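Probable ss-1,3-N-acetylglucosaminyltransferase (Staphylococcus aureus subsp. aureus N315, PDB 6H21) is a probable glycosyltransferase of family 2, built on a GT-A fold that holds uridine-diphosphate-N-acetylglucosamine beside manganese. Local coordinates at residues C[172-183]-C[199-210]. Sequence-based numbering, arbitrary orientation.
With UD1 (uridine-diphosphate-N-acetylglucosamine), chain X.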
# COMPACT_ATOMS: atom_id res chain seq x y z
N LEU C 172 -15.92 4.15 28.91
CA LEU C 172 -14.94 4.74 29.78
C LEU C 172 -15.38 6.11 30.31
O LEU C 172 -14.57 6.81 30.94
CB LEU C 172 -13.63 4.84 29.00
CG LEU C 172 -12.88 3.54 28.81
CD1 LEU C 172 -11.61 3.78 28.01
CD2 LEU C 172 -12.57 2.86 30.14
N SER C 173 -16.65 6.49 30.14
CA SER C 173 -17.16 7.72 30.79
C SER C 173 -17.09 7.51 32.31
O SER C 173 -17.06 6.38 32.79
CB SER C 173 -18.57 8.06 30.37
OG SER C 173 -19.53 7.32 31.12
N VAL C 174 -17.11 8.62 33.06
CA VAL C 174 -17.14 8.56 34.50
C VAL C 174 -18.58 8.57 35.03
O VAL C 174 -18.79 8.76 36.25
CB VAL C 174 -16.32 9.71 35.11
CG1 VAL C 174 -14.87 9.63 34.65
CG2 VAL C 174 -16.93 11.06 34.80
N LEU C 175 -19.57 8.33 34.15
CA LEU C 175 -20.98 8.40 34.54
C LEU C 175 -21.43 7.05 35.13
O LEU C 175 -22.22 6.29 34.55
CB LEU C 175 -21.81 8.86 33.34
CG LEU C 175 -21.27 10.11 32.65
CD1 LEU C 175 -22.07 10.44 31.42
CD2 LEU C 175 -21.23 11.30 33.61
N LYS C 176 -20.90 6.79 36.33
CA LYS C 176 -20.83 5.48 36.96
C LYS C 176 -20.70 5.68 38.48
O LYS C 176 -20.45 6.80 38.94
CB LYS C 176 -19.59 4.73 36.45
CG LYS C 176 -19.59 4.38 34.97
CD LYS C 176 -18.29 3.80 34.49
CE LYS C 176 -18.36 3.24 33.08
NZ LYS C 176 -18.71 4.26 32.06
N MET C 177 -20.81 4.59 39.23
CA MET C 177 -20.68 4.65 40.70
C MET C 177 -19.32 4.06 41.10
O MET C 177 -19.04 2.91 40.88
CB MET C 177 -21.84 3.89 41.37
CG MET C 177 -21.82 3.96 42.88
SD MET C 177 -23.31 3.29 43.65
CE MET C 177 -24.54 4.46 43.09
N PHE C 178 -18.48 4.91 41.71
CA PHE C 178 -17.10 4.62 42.08
C PHE C 178 -16.93 4.60 43.61
O PHE C 178 -17.34 5.51 44.26
CB PHE C 178 -16.17 5.72 41.57
CG PHE C 178 -16.00 5.86 40.07
CD1 PHE C 178 -16.88 6.64 39.32
CD2 PHE C 178 -14.93 5.29 39.43
CE1 PHE C 178 -16.69 6.81 37.96
CE2 PHE C 178 -14.75 5.45 38.06
CZ PHE C 178 -15.63 6.22 37.33
N LYS C 179 -16.25 3.58 44.14
CA LYS C 179 -15.94 3.50 45.58
C LYS C 179 -14.91 4.58 45.93
O LYS C 179 -13.84 4.66 45.35
CB LYS C 179 -15.43 2.10 45.95
CG LYS C 179 -15.14 1.92 47.43
CD LYS C 179 -14.84 0.49 47.82
CE LYS C 179 -16.09 -0.25 48.26
NZ LYS C 179 -15.79 -1.65 48.62
N LYS C 180 -15.25 5.40 46.93
CA LYS C 180 -14.50 6.61 47.24
C LYS C 180 -13.10 6.29 47.78
O LYS C 180 -12.14 7.03 47.52
CB LYS C 180 -15.31 7.47 48.22
CG LYS C 180 -14.69 8.83 48.53
CD LYS C 180 -14.66 9.77 47.34
CE LYS C 180 -13.70 10.93 47.48
NZ LYS C 180 -13.67 11.52 48.84
N SER C 181 -12.96 5.20 48.54
CA SER C 181 -11.69 4.88 49.21
C SER C 181 -10.59 4.59 48.17
O SER C 181 -9.41 4.88 48.38
CB SER C 181 -11.87 3.73 50.17
OG SER C 181 -12.33 2.57 49.49
N VAL C 182 -10.97 4.02 47.02
CA VAL C 182 -10.04 3.74 45.92
C VAL C 182 -9.51 5.08 45.38
O VAL C 182 -8.30 5.24 45.12
CB VAL C 182 -10.71 2.90 44.83
CG1 VAL C 182 -9.84 2.76 43.59
CG2 VAL C 182 -11.14 1.53 45.34
N ILE C 183 -10.42 6.04 45.20
CA ILE C 183 -10.07 7.37 44.72
C ILE C 183 -9.15 8.07 45.74
O ILE C 183 -8.16 8.69 45.34
CB ILE C 183 -11.36 8.18 44.40
CG1 ILE C 183 -12.02 7.67 43.11
CG2 ILE C 183 -11.09 9.67 44.33
CD1 ILE C 183 -13.47 8.09 42.97
N ASP C 199 -11.59 12.05 30.99
CA ASP C 199 -12.56 11.17 31.61
C ASP C 199 -12.13 9.71 31.41
O ASP C 199 -12.17 8.91 32.35
CB ASP C 199 -13.97 11.47 31.09
CG ASP C 199 -14.52 12.81 31.54
OD1 ASP C 199 -13.74 13.62 32.08
OD2 ASP C 199 -15.75 13.05 31.36
N GLN C 200 -11.66 9.37 30.21
CA GLN C 200 -11.08 8.04 29.95
C GLN C 200 -9.93 7.75 30.91
O GLN C 200 -9.82 6.66 31.46
CB GLN C 200 -10.52 7.95 28.53
CG GLN C 200 -11.56 7.92 27.42
CD GLN C 200 -10.89 7.67 26.08
OE1 GLN C 200 -10.28 6.63 25.85
NE2 GLN C 200 -10.99 8.65 25.19
N LEU C 201 -9.05 8.74 31.11
CA LEU C 201 -7.87 8.57 31.92
C LEU C 201 -8.27 8.30 33.38
O LEU C 201 -7.69 7.43 34.01
CB LEU C 201 -6.97 9.80 31.82
CG LEU C 201 -5.76 9.79 32.76
CD1 LEU C 201 -4.93 8.54 32.56
CD2 LEU C 201 -4.91 11.04 32.56
N PHE C 202 -9.26 9.04 33.88
CA PHE C 202 -9.75 8.86 35.24
C PHE C 202 -10.30 7.44 35.42
O PHE C 202 -9.94 6.77 36.36
CB PHE C 202 -10.80 9.92 35.60
CG PHE C 202 -11.33 9.80 37.01
CD1 PHE C 202 -12.32 8.88 37.31
CD2 PHE C 202 -10.81 10.59 38.03
CE1 PHE C 202 -12.81 8.77 38.60
CE2 PHE C 202 -11.30 10.47 39.32
CZ PHE C 202 -12.29 9.55 39.61
N THR C 203 -11.16 6.99 34.50
CA THR C 203 -11.76 5.66 34.60
C THR C 203 -10.69 4.57 34.50
O THR C 203 -10.72 3.60 35.28
CB THR C 203 -12.87 5.46 33.56
OG1 THR C 203 -13.89 6.44 33.78
CG2 THR C 203 -13.48 4.08 33.64
N ILE C 204 -9.73 4.72 33.58
CA ILE C 204 -8.61 3.77 33.44
C ILE C 204 -7.77 3.74 34.72
O ILE C 204 -7.41 2.65 35.17
CB ILE C 204 -7.75 4.11 32.20
CG1 ILE C 204 -8.52 3.91 30.89
CG2 ILE C 204 -6.42 3.35 32.23
CD1 ILE C 204 -8.42 2.53 30.29
N GLU C 205 -7.40 4.91 35.26
CA GLU C 205 -6.61 4.99 36.52
C GLU C 205 -7.37 4.23 37.61
O GLU C 205 -6.76 3.49 38.40
CB GLU C 205 -6.32 6.44 36.93
CG GLU C 205 -5.23 7.11 36.09
CD GLU C 205 -4.75 8.51 36.49
OE1 GLU C 205 -5.50 9.26 37.13
OE2 GLU C 205 -3.60 8.85 36.12
N PHE C 206 -8.71 4.40 37.65
CA PHE C 206 -9.53 3.73 38.64
C PHE C 206 -9.48 2.21 38.43
O PHE C 206 -9.27 1.46 39.39
CB PHE C 206 -10.98 4.20 38.60
CG PHE C 206 -11.79 3.74 39.78
CD1 PHE C 206 -12.41 2.50 39.77
CD2 PHE C 206 -11.90 4.53 40.91
CE1 PHE C 206 -13.15 2.08 40.86
CE2 PHE C 206 -12.64 4.10 42.01
CZ PHE C 206 -13.25 2.87 41.98
N LEU C 207 -9.70 1.78 37.18
CA LEU C 207 -9.73 0.33 36.81
C LEU C 207 -8.41 -0.37 37.18
O LEU C 207 -8.41 -1.49 37.65
CB LEU C 207 -10.01 0.18 35.31
CG LEU C 207 -11.43 0.50 34.84
CD1 LEU C 207 -11.50 0.55 33.32
CD2 LEU C 207 -12.42 -0.52 35.39
N MET C 208 -7.28 0.32 36.96
CA MET C 208 -5.96 -0.22 37.14
C MET C 208 -5.59 -0.29 38.64
O MET C 208 -4.60 -0.92 39.01
CB MET C 208 -4.94 0.64 36.39
CG MET C 208 -5.06 0.58 34.85
SD MET C 208 -5.00 -1.11 34.19
CE MET C 208 -6.71 -1.44 33.81
N ASN C 209 -6.40 0.32 39.49
CA ASN C 209 -6.17 0.33 40.93
C ASN C 209 -7.33 -0.38 41.66
O ASN C 209 -7.43 -0.28 42.84
CB ASN C 209 -5.99 1.75 41.43
CG ASN C 209 -4.62 2.28 41.04
OD1 ASN C 209 -3.63 1.87 41.64
ND2 ASN C 209 -4.56 3.11 40.02
N SER C 210 -8.17 -1.13 40.94
CA SER C 210 -9.29 -1.81 41.60
C SER C 210 -9.52 -3.16 40.93
O SER C 210 -9.01 -3.40 39.85
CB SER C 210 -10.53 -0.96 41.59
OG SER C 210 -10.96 -0.72 40.26
C1' UD1 X . -19.23 14.77 26.98
C2' UD1 X . -19.16 13.24 27.10
C3' UD1 X . -19.46 12.83 28.54
C4' UD1 X . -18.52 13.56 29.49
C5' UD1 X . -18.50 15.07 29.23
C6' UD1 X . -17.46 15.79 30.09
C7' UD1 X . -19.76 11.95 25.09
C8' UD1 X . -20.89 11.35 24.30
N2' UD1 X . -20.11 12.61 26.19
O1' UD1 X . -20.55 15.17 27.33
O3' UD1 X . -19.32 11.41 28.69
O4' UD1 X . -18.95 13.32 30.84
O5' UD1 X . -18.26 15.36 27.84
O6' UD1 X . -16.16 15.21 29.98
O7' UD1 X . -18.60 11.82 24.74
N1 UD1 X . -18.98 21.85 32.50
C2 UD1 X . -18.16 22.49 33.44
N3 UD1 X . -17.44 23.55 33.11
C4 UD1 X . -17.48 24.05 31.89
C5 UD1 X . -18.29 23.45 30.92
C6 UD1 X . -19.04 22.32 31.24
O2 UD1 X . -18.07 22.07 34.60
O4 UD1 X . -16.79 25.07 31.64
C1B UD1 X . -19.73 20.67 32.95
C2B UD1 X . -21.17 20.63 32.49
O2' UD1 X . -21.99 21.47 33.30
C3B UD1 X . -21.49 19.15 32.63
C4B UD1 X . -20.16 18.46 32.36
O4B UD1 X . -19.13 19.47 32.46
O3B UD1 X . -21.93 18.85 33.96
C5B UD1 X . -20.09 17.85 30.97
O5B UD1 X . -20.59 18.79 30.03
PA UD1 X . -21.65 18.38 28.90
O1A UD1 X . -21.93 19.64 28.15
O2A UD1 X . -22.77 17.50 29.45
O3A UD1 X . -20.71 17.47 28.00
PB UD1 X . -21.24 16.52 26.84
O1B UD1 X . -20.62 16.97 25.55
O2B UD1 X . -22.75 16.32 26.89
O HOH W 1 -17.22 11.00 31.36
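Phe178 drives the edge of its ring into the face of Phe206, CD2 standing over the ring centre, 3.5 Å from Phe206 CG. This T-shaped stack belongs to an aromatic cluster in the GT-A fold, where strand 177-179 of the central sheet packs against helix 198-207. Phe202 completes the cluster by turning its own edge, through CE1, to a face of Phe178, with the two planes at 82°. Both helix phenylalanines hold CG anti to the backbone N (chi1 -168° in Phe206), which carries their rings across to the strand one helical turn apart. On the face of Phe206 opposite Phe178, Val182 sets CG1 in a CH-pi contact, 3.5 Å from Phe206 CE2; a compact beta-branched residue suits this place, where helix 180-185 begins. Ile183, one carbon longer, spans the edges of both rings, CG1 at that of Phe206 and CD1 at that of Phe202.

Toward the ligand, polar contacts join the packing. Thr203 OG1 donates to Leu172 O at 2.9 Å, coming from above the carbonyl plane, while its methyl CG2 rests 3.8 Å from Leu172 CD2. Threonine thus serves the loop backbone and the apolar Leu172 together. Leu172 also packs CD1 on Ile204 CD1 and CD2 on Leu207 CD1. Val174 CG1 lies against the Thr203 hydroxyl and touches Phe202 CD1. Asp199, at the ligand end of the helix, accepts from O6' of uridine-diphosphate-N-acetylglucosamine and forms a salt bridge with Arg94, which also binds the ligand. Behind these contacts, an ST turn, in which Ser173 OG accepts from Leu175 N, shapes the loop, and Lys176 NZ donates to Ser173 O. One water joins loop, helix and ligand: it accepts from Val174 N, donates to Asp199 OD2 and lies 2.9 Å from ligand O4'.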